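Local coordinates for protein lovastatin nonaketide synthase mokA (Monascus pilosus, PDB 6AD3) that builds the nonaketide of lovastatin (monacolin K) by iterative polyketide synthesis; the chain here is its condensation domain, related to those of nonribosomal peptide synthetases, at residues 334-339 against 346-351; 428-433 against 464-469. The protein carries 1 engineered substitution. All coordinates share one frame; numbering follows the deposited sequence.

Contact 1 of 2, residues 334-339 against 346-351; sequences AYHVLL and SDFSIG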
ATOM      1  N   ALA A 334     -14.629  -0.396 -12.677  1.00 14.18           N
ATOM      2  CA  ALA A 334     -14.937   0.952 -13.007  1.00 16.10           C
ATOM      3  C   ALA A 334     -13.645   1.792 -13.186  1.00 15.82           C
ATOM      4  O   ALA A 334     -13.553   2.646 -14.068  1.00 14.98           O
ATOM      5  CB  ALA A 334     -15.849   1.540 -11.937  1.00 17.82           C
ATOM      6  N   TYR A 335     -12.639   1.503 -12.376  1.00 14.06           N
ATOM      7  CA  TYR A 335     -11.340   2.161 -12.487  1.00 14.22           C
ATOM      8  C   TYR A 335     -10.708   1.839 -13.831  1.00 14.40           C
ATOM      9  O   TYR A 335     -10.225   2.740 -14.533  1.00 15.27           O
ATOM     10  CB  TYR A 335     -10.450   1.703 -11.337  1.00 14.74           C
ATOM     11  CG  TYR A 335      -9.043   2.219 -11.337  1.00 13.22           C
ATOM     12  CD1 TYR A 335      -8.788   3.557 -11.241  1.00 13.49           C
ATOM     13  CD2 TYR A 335      -8.007   1.356 -11.060  1.00 14.22           C
ATOM     14  CE1 TYR A 335      -7.489   4.020 -11.039  1.00 13.52           C
ATOM     15  CE2 TYR A 335      -6.712   1.810 -10.856  1.00 13.64           C
ATOM     16  CZ  TYR A 335      -6.462   3.139 -10.877  1.00 15.49           C
ATOM     17  OH  TYR A 335      -5.157   3.593 -10.653  1.00 14.76           O
ATOM     18  N   HIS A 336     -10.739   0.559 -14.211  1.00 13.49           N
ATOM     19  CA  HIS A 336     -10.234   0.150 -15.503  1.00 14.62           C
ATOM     20  C   HIS A 336     -10.950   0.880 -16.630  1.00 15.45           C
ATOM     21  O   HIS A 336     -10.302   1.382 -17.563  1.00 15.86           O
ATOM     22  CB  HIS A 336     -10.383  -1.357 -15.687  1.00 15.02           C
ATOM     23  CG  HIS A 336     -10.176  -1.801 -17.090  1.00 16.05           C
ATOM     24  ND1 HIS A 336     -11.229  -2.052 -17.950  1.00 18.44           N
ATOM     25  CD2 HIS A 336      -9.054  -1.840 -17.845  1.00 18.05           C
ATOM     26  CE1 HIS A 336     -10.757  -2.277 -19.162  1.00 16.69           C
ATOM     27  NE2 HIS A 336      -9.441  -2.150 -19.131  1.00 17.64           N
ATOM     28  N   VAL A 337     -12.292   0.936 -16.566  1.00 16.29           N
ATOM     29  CA  VAL A 337     -13.053   1.620 -17.624  1.00 15.22           C
ATOM     30  C   VAL A 337     -12.694   3.099 -17.754  1.00 15.76           C
ATOM     31  O   VAL A 337     -12.459   3.586 -18.844  1.00 18.06           O
ATOM     32  CB  VAL A 337     -14.560   1.497 -17.396  1.00 16.69           C
ATOM     33  CG1 VAL A 337     -15.329   2.374 -18.371  1.00 18.64           C
ATOM     34  CG2 VAL A 337     -14.979   0.030 -17.510  1.00 18.42           C
ATOM     35  N   LEU A 338     -12.490   3.786 -16.631  1.00 15.58           N
ATOM     36  CA  LEU A 338     -12.139   5.168 -16.679  1.00 17.78           C
ATOM     37  C   LEU A 338     -10.733   5.359 -17.257  1.00 18.06           C
ATOM     38  O   LEU A 338     -10.492   6.258 -18.067  1.00 17.90           O
ATOM     39  CB  LEU A 338     -12.243   5.777 -15.283  1.00 18.66           C
ATOM     40  CG  LEU A 338     -11.903   7.255 -15.216  1.00 19.13           C
ATOM     41  CD1 LEU A 338     -12.723   8.068 -16.213  1.00 20.95           C
ATOM     42  CD2 LEU A 338     -12.124   7.762 -13.803  1.00 19.18           C
ATOM     43  N   LEU A 339      -9.798   4.499 -16.861  1.00 17.35           N
ATOM     44  CA  LEU A 339      -8.456   4.588 -17.380  1.00 17.24           C
ATOM     45  C   LEU A 339      -8.466   4.388 -18.890  1.00 16.59           C
ATOM     46  O   LEU A 339      -7.750   5.081 -19.625  1.00 18.77           O
ATOM     47  CB  LEU A 339      -7.547   3.574 -16.722  1.00 15.48           C
ATOM     48  CG  LEU A 339      -7.199   3.869 -15.255  1.00 17.17           C
ATOM     49  CD1 LEU A 339      -6.545   2.652 -14.615  1.00 18.70           C
ATOM     50  CD2 LEU A 339      -6.271   5.041 -15.155  1.00 18.14           C
ATOM     51  N   SER A 346      -6.153   0.193 -25.241  1.00 22.19           N
ATOM     52  CA  SER A 346      -6.930  -1.038 -25.168  1.00 24.55           C
ATOM     53  C   SER A 346      -6.097  -2.201 -24.605  1.00 22.00           C
ATOM     54  O   SER A 346      -6.549  -3.338 -24.595  1.00 22.18           O
ATOM     55  CB  SER A 346      -7.485  -1.405 -26.547  1.00 25.63           C
ATOM     56  OG  SER A 346      -6.435  -1.522 -27.464  1.00 36.72           O
ATOM     57  N   ASP A 347      -4.889  -1.902 -24.117  1.00 18.89           N
ATOM     58  CA  ASP A 347      -4.029  -2.929 -23.527  1.00 21.09           C
ATOM     59  C   ASP A 347      -3.079  -2.279 -22.526  1.00 18.50           C
ATOM     60  O   ASP A 347      -2.113  -1.588 -22.903  1.00 17.90           O
ATOM     61  CB  ASP A 347      -3.261  -3.689 -24.608  1.00 22.10           C
ATOM     62  CG  ASP A 347      -2.252  -4.696 -24.046  1.00 25.77           C
ATOM     63  OD1 ASP A 347      -2.262  -5.026 -22.834  1.00 19.45           O
ATOM     64  OD2 ASP A 347      -1.394  -5.133 -24.841  1.00 25.19           O
ATOM     65  N   PHE A 348      -3.441  -2.396 -21.251  1.00 20.34           N
ATOM     66  CA  PHE A 348      -2.602  -1.876 -20.193  1.00 17.65           C
ATOM     67  C   PHE A 348      -2.818  -2.688 -18.938  1.00 17.77           C
ATOM     68  O   PHE A 348      -3.790  -3.446 -18.842  1.00 16.18           O
ATOM     69  CB  PHE A 348      -2.875  -0.374 -19.923  1.00 16.67           C
ATOM     70  CG  PHE A 348      -4.301  -0.048 -19.542  1.00 16.70           C
ATOM     71  CD1 PHE A 348      -5.285   0.121 -20.537  1.00 17.85           C
ATOM     72  CD2 PHE A 348      -4.705   0.019 -18.192  1.00 17.05           C
ATOM     73  CE1 PHE A 348      -6.587   0.470 -20.196  1.00 17.99           C
ATOM     74  CE2 PHE A 348      -6.012   0.337 -17.861  1.00 17.36           C
ATOM     75  CZ  PHE A 348      -6.961   0.498 -18.857  1.00 16.52           C
ATOM     76  N   SER A 349      -1.952  -2.475 -17.944  1.00 16.63           N
ATOM     77  CA  SER A 349      -2.022  -3.297 -16.741  1.00 16.15           C
ATOM     78  C   SER A 349      -2.257  -2.478 -15.496  1.00 15.51           C
ATOM     79  O   SER A 349      -1.920  -1.284 -15.433  1.00 14.98           O
ATOM     80  CB  SER A 349      -0.732  -4.128 -16.596  1.00 17.57           C
ATOM     81  OG  SER A 349      -0.591  -5.067 -17.650  1.00 18.21           O
ATOM     82  N   ILE A 350      -2.925  -3.099 -14.538  1.00 13.95           N
ATOM     83  CA  ILE A 350      -3.179  -2.479 -13.258  1.00 14.14           C
ATOM     84  C   ILE A 350      -2.616  -3.372 -12.171  1.00 14.03           C
ATOM     85  O   ILE A 350      -3.005  -4.542 -12.045  1.00 14.08           O
ATOM     86  CB  ILE A 350      -4.685  -2.288 -13.008  1.00 14.16           C
ATOM     87  CG1 ILE A 350      -5.326  -1.401 -14.133  1.00 15.51           C
ATOM     88  CG2 ILE A 350      -4.902  -1.674 -11.603  1.00 14.01           C
ATOM     89  CD1 ILE A 350      -6.845  -1.305 -14.074  1.00 14.98           C
ATOM     90  N   GLY A 351      -1.752  -2.805 -11.334  1.00 13.75           N
ATOM     91  CA  GLY A 351      -1.259  -3.507 -10.171  1.00 14.56           C
ATOM     92  C   GLY A 351      -2.309  -3.540  -9.085  1.00 14.18           C
ATOM     93  O   GLY A 351      -2.684  -2.505  -8.548  1.00 12.21           O
TER
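The ring of F348 reaches the helix segment 334-339 between H336 and L339, three residues, about one turn, apart on the helix. Its leading atom CZ comes to 3.3 Å from CD2 of H336, while its CE2 lies 3.8 Å from CB of L339, so the far end of the phenyl, CZ with CE2, fills the notch between the two. The imidazole and phenyl planes are inclined by only 21°, but their centroids stand 5.1 Å apart: the rings are slid along each other and barely overlap. F348 CG sits between its backbone N and carbonyl carbon (chi1 58°), a torsion that carries the ring off the strand to the helix, where the backbone O of H336 lies in the ring plane at its edge. I350, two residues on, supplies the second bump. Its CD1 pushes into the hollow bounded by CB of H336, at 3.9 Å, and CD1 of L339, which meets it tip to tip at 4.0 Å. The CG2 branch goes to the edge of the Y335 ring, with CE2 the nearest atom. Helix 327-343 and strand 348-354 are consecutive elements, and the segment axes, 10.4 Å apart, run at 142°, so the chain turns back and lays the strand beneath its own helix, an alpha/beta layer of the condensation-domain fold. Within the helix, L339 CD1 lies 3.7 Å above the centre of the Y335 ring, making one surface of leucine and tyrosine for I350 to press against. ND1 of H336 is hydrogen-bonded to NE2 of H389, and F377 stacks on the imidazole. Y335 extends onward to V468 and L470 of strand 468-473, and its OH makes a weak hydrogen bond to the carbonyl of V436.

Contact 2 of 2, residues 428-433 against 464-469; sequences EPAPLF and TPYDVV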
ATOM      1  N   GLU A 428      11.167   8.014 -15.557  1.00 25.58           N
ATOM      2  CA  GLU A 428      10.682   6.899 -16.367  1.00 27.77           C
ATOM      3  C   GLU A 428       9.420   6.316 -15.753  1.00 25.19           C
ATOM      4  O   GLU A 428       9.288   6.296 -14.551  1.00 21.37           O
ATOM      5  CB  GLU A 428      11.740   5.804 -16.403  1.00 31.80           C
ATOM      6  CG  GLU A 428      12.850   6.073 -17.395  1.00 46.62           C
ATOM      7  CD  GLU A 428      13.401   4.791 -17.977  1.00 69.65           C
ATOM      8  OE1 GLU A 428      13.397   4.659 -19.219  1.00 88.20           O
ATOM      9  OE2 GLU A 428      13.742   3.875 -17.189  1.00 63.79           O
ATOM     10  N   PRO A 429       8.477   5.892 -16.595  1.00 22.41           N
ATOM     11  CA  PRO A 429       7.351   5.126 -16.064  1.00 22.00           C
ATOM     12  C   PRO A 429       7.817   3.901 -15.285  1.00 20.19           C
ATOM     13  O   PRO A 429       8.867   3.320 -15.567  1.00 19.60           O
ATOM     14  CB  PRO A 429       6.554   4.740 -17.312  1.00 22.29           C
ATOM     15  CG  PRO A 429       7.114   5.559 -18.424  1.00 26.67           C
ATOM     16  CD  PRO A 429       8.531   5.842 -18.064  1.00 24.33           C
ATOM     17  N   ALA A 430       6.999   3.481 -14.343  1.00 17.31           N
ATOM     18  CA  ALA A 430       7.217   2.247 -13.625  1.00 14.96           C
ATOM     19  C   ALA A 430       7.312   1.072 -14.587  1.00 16.65           C
ATOM     20  O   ALA A 430       6.640   1.048 -15.591  1.00 15.77           O
ATOM     21  CB  ALA A 430       6.104   2.028 -12.651  1.00 14.49           C
ATOM     22  N   PRO A 431       8.107   0.041 -14.224  1.00 17.67           N
ATOM     23  CA  PRO A 431       8.111  -1.197 -15.035  1.00 18.45           C
ATOM     24  C   PRO A 431       6.804  -1.933 -15.022  1.00 16.74           C
ATOM     25  O   PRO A 431       6.175  -2.060 -13.964  1.00 16.51           O
ATOM     26  CB  PRO A 431       9.167  -2.063 -14.388  1.00 18.86           C
ATOM     27  CG  PRO A 431       9.514  -1.442 -13.087  1.00 19.68           C
ATOM     28  CD  PRO A 431       8.966  -0.043 -13.041  1.00 19.20           C
ATOM     29  N   LEU A 432       6.395  -2.389 -16.206  1.00 15.85           N
ATOM     30  CA  LEU A 432       5.299  -3.385 -16.395  1.00 15.30           C
ATOM     31  C   LEU A 432       3.893  -2.833 -16.242  1.00 19.29           C
ATOM     32  O   LEU A 432       3.023  -3.086 -17.065  1.00 19.42           O
ATOM     33  CB  LEU A 432       5.457  -4.609 -15.490  1.00 16.73           C
ATOM     34  CG  LEU A 432       4.621  -5.806 -15.885  1.00 16.73           C
ATOM     35  CD1 LEU A 432       5.056  -6.355 -17.243  1.00 19.17           C
ATOM     36  CD2 LEU A 432       4.655  -6.860 -14.827  1.00 17.42           C
ATOM     37  N   PHE A 433       3.643  -2.114 -15.161  1.00 16.10           N
ATOM     38  CA  PHE A 433       2.350  -1.459 -15.002  1.00 14.27           C
ATOM     39  C   PHE A 433       2.541  -0.077 -14.424  1.00 14.93           C
ATOM     40  O   PHE A 433       3.464   0.130 -13.632  1.00 13.63           O
ATOM     41  CB  PHE A 433       1.397  -2.286 -14.109  1.00 14.33           C
ATOM     42  CG  PHE A 433       1.992  -2.720 -12.785  1.00 12.71           C
ATOM     43  CD1 PHE A 433       2.849  -3.819 -12.714  1.00 14.56           C
ATOM     44  CD2 PHE A 433       1.726  -2.016 -11.599  1.00 12.93           C
ATOM     45  CE1 PHE A 433       3.406  -4.213 -11.509  1.00 15.43           C
ATOM     46  CE2 PHE A 433       2.304  -2.401 -10.412  1.00 14.05           C
ATOM     47  CZ  PHE A 433       3.145  -3.501 -10.356  1.00 14.77           C
ATOM     48  N   THR A 464       5.688   6.108  -4.711  1.00 14.72           N
ATOM     49  CA  THR A 464       5.839   4.996  -5.629  1.00 14.55           C
ATOM     50  C   THR A 464       5.974   5.576  -7.037  1.00 12.82           C
ATOM     51  O   THR A 464       5.701   6.757  -7.243  1.00 12.50           O
ATOM     52  CB  THR A 464       4.636   4.030  -5.567  1.00 11.94           C
ATOM     53  OG1 THR A 464       3.502   4.637  -6.168  1.00 12.51           O
ATOM     54  CG2 THR A 464       4.297   3.665  -4.169  1.00 13.89           C
ATOM     55  N   PRO A 465       6.403   4.756  -8.003  1.00 12.73           N
ATOM     56  CA  PRO A 465       6.680   5.285  -9.331  1.00 14.43           C
ATOM     57  C   PRO A 465       5.453   5.384 -10.224  1.00 14.86           C
ATOM     58  O   PRO A 465       5.559   5.844 -11.377  1.00 14.89           O
ATOM     59  CB  PRO A 465       7.657   4.262  -9.913  1.00 15.66           C
ATOM     60  CG  PRO A 465       7.287   3.013  -9.242  1.00 15.45           C
ATOM     61  CD  PRO A 465       6.979   3.421  -7.834  1.00 14.48           C
ATOM     62  N   TYR A 466       4.313   4.906  -9.745  1.00 12.68           N
ATOM     63  CA  TYR A 466       3.156   4.700 -10.623  1.00 12.06           C
ATOM     64  C   TYR A 466       2.470   6.020 -11.048  1.00 13.88           C
ATOM     65  O   TYR A 466       2.245   6.903 -10.224  1.00 14.50           O
ATOM     66  CB  TYR A 466       2.169   3.743  -9.931  1.00 11.96           C
ATOM     67  CG  TYR A 466       2.820   2.431  -9.624  1.00 12.07           C
ATOM     68  CD1 TYR A 466       3.166   1.544 -10.643  1.00 13.14           C
ATOM     69  CD2 TYR A 466       3.237   2.122  -8.335  1.00 12.55           C
ATOM     70  CE1 TYR A 466       3.911   0.404 -10.394  1.00 13.98           C
ATOM     71  CE2 TYR A 466       3.950   0.959  -8.081  1.00 12.38           C
ATOM     72  CZ  TYR A 466       4.318   0.124  -9.126  1.00 13.92           C
ATOM     73  OH  TYR A 466       5.061  -0.992  -8.900  1.00 15.33           O
ATOM     74  N   ASP A 467       2.058   6.094 -12.322  1.00 14.83           N
ATOM     75  CA  ASP A 467       1.429   7.305 -12.866  1.00 15.59           C
ATOM     76  C   ASP A 467       0.156   7.639 -12.098  1.00 16.14           C
ATOM     77  O   ASP A 467      -0.100   8.800 -11.816  1.00 16.52           O
ATOM     78  CB  ASP A 467       1.087   7.145 -14.345  1.00 15.17           C
ATOM     79  CG  ASP A 467       2.302   7.235 -15.264  1.00 19.77           C
ATOM     80  OD1 ASP A 467       3.449   7.129 -14.813  1.00 18.86           O
ATOM     81  OD2 ASP A 467       2.079   7.453 -16.462  1.00 19.60           O
ATOM     82  N   VAL A 468      -0.664   6.624 -11.829  1.00 14.41           N
ATOM     83  CA  VAL A 468      -1.955   6.812 -11.195  1.00 14.20           C
ATOM     84  C   VAL A 468      -2.196   5.695 -10.186  1.00 13.24           C
ATOM     85  O   VAL A 468      -1.917   4.527 -10.444  1.00 13.97           O
ATOM     86  CB  VAL A 468      -3.110   6.857 -12.239  1.00 16.22           C
ATOM     87  CG1 VAL A 468      -3.061   5.675 -13.127  1.00 17.67           C
ATOM     88  CG2 VAL A 468      -4.477   6.994 -11.564  1.00 17.03           C
ATOM     89  N   VAL A 469      -2.567   6.104  -8.994  1.00 13.18           N
ATOM     90  CA  VAL A 469      -2.831   5.192  -7.911  1.00 13.19           C
ATOM     91  C   VAL A 469      -4.175   5.570  -7.319  1.00 12.15           C
ATOM     92  O   VAL A 469      -4.385   6.732  -6.895  1.00 14.37           O
ATOM     93  CB  VAL A 469      -1.755   5.229  -6.847  1.00 11.65           C
ATOM     94  CG1 VAL A 469      -2.083   4.229  -5.718  1.00 13.12           C
ATOM     95  CG2 VAL A 469      -0.363   4.948  -7.427  1.00 12.23           C
TER
HETATM   96  O   HOH W   1       7.428   7.479 -12.849  1.00 22.33           O
HETATM   97  O   HOH W   2       4.609   4.936 -13.806  1.00 15.19           O
HETATM   98  O   HOH W   3       6.492  -1.812 -11.092  1.00 15.98           O
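A430 and F433 of the loop before strand 435-440 close on Y466 and P465, just ahead of strand 468-473. The aromatic pair is F433 with Y466: the ring planes differ by only 6°, yet the centroids are 5.0 Å apart, an offset that leaves the rings barely overlapping, with CE2 of F433 3.2 Å from CE1 of Y466. F433 holds chi1 at 51°, with CG wedged between backbone N and carbonyl carbon, which turns the phenyl toward the tyrosine. The backbone O of F433 lies in the plane of the Y466 ring, at its edge. Y466 has CG anti to its carbonyl carbon (chi1 -59°), and the ring is thereby carried back across its neighbour in sequence: CG of P465 stands 4.0 Å above the centre of one face. CB of A430 fits the angle between these two, 3.7 Å from CG of P465 and 3.5 Å from CE1 of Y466. Three waters bridge the segments, through backbone and side-chain atoms. One is shared by the carbonyls of E428 and P465; a second accepts from A430 N and donates to P465 O and, at 2.7 Å, to OD1 of D467, whose carboxylate also forms a salt bridge with R294. The third connects P431 O to the Y466 hydroxyl. Y408 of helix 408-414 and L372 of strand 371-377 add further packing to Y466, joining loop, sheet and helix. Direct contact is mostly between apolar and aromatic atoms, whereas the polar bridges between the segments run through water, two of them meeting at P465 O, which accepts from both.

Contact 1 closes before contact 2 opens, so the two follow in series along the chain, yet their centres lie about 13 Å apart on the same side of the chain's centre. Both reach the same six-stranded mixed sheet, in which strands 468-473, 435-440 and 348-354 are adjacent and parallel. Contact 1 covers it with helix 327-343; contact 2 ties the loop entering 435-440 to the approach to 468-473. They meet where L339 CD2 lies 3.8 Å from V468 CG1 and S349 O lies 3.7 Å from F433 CB. Helix layer, central strands and entry loops thus form one continuous packed body within the condensation domain.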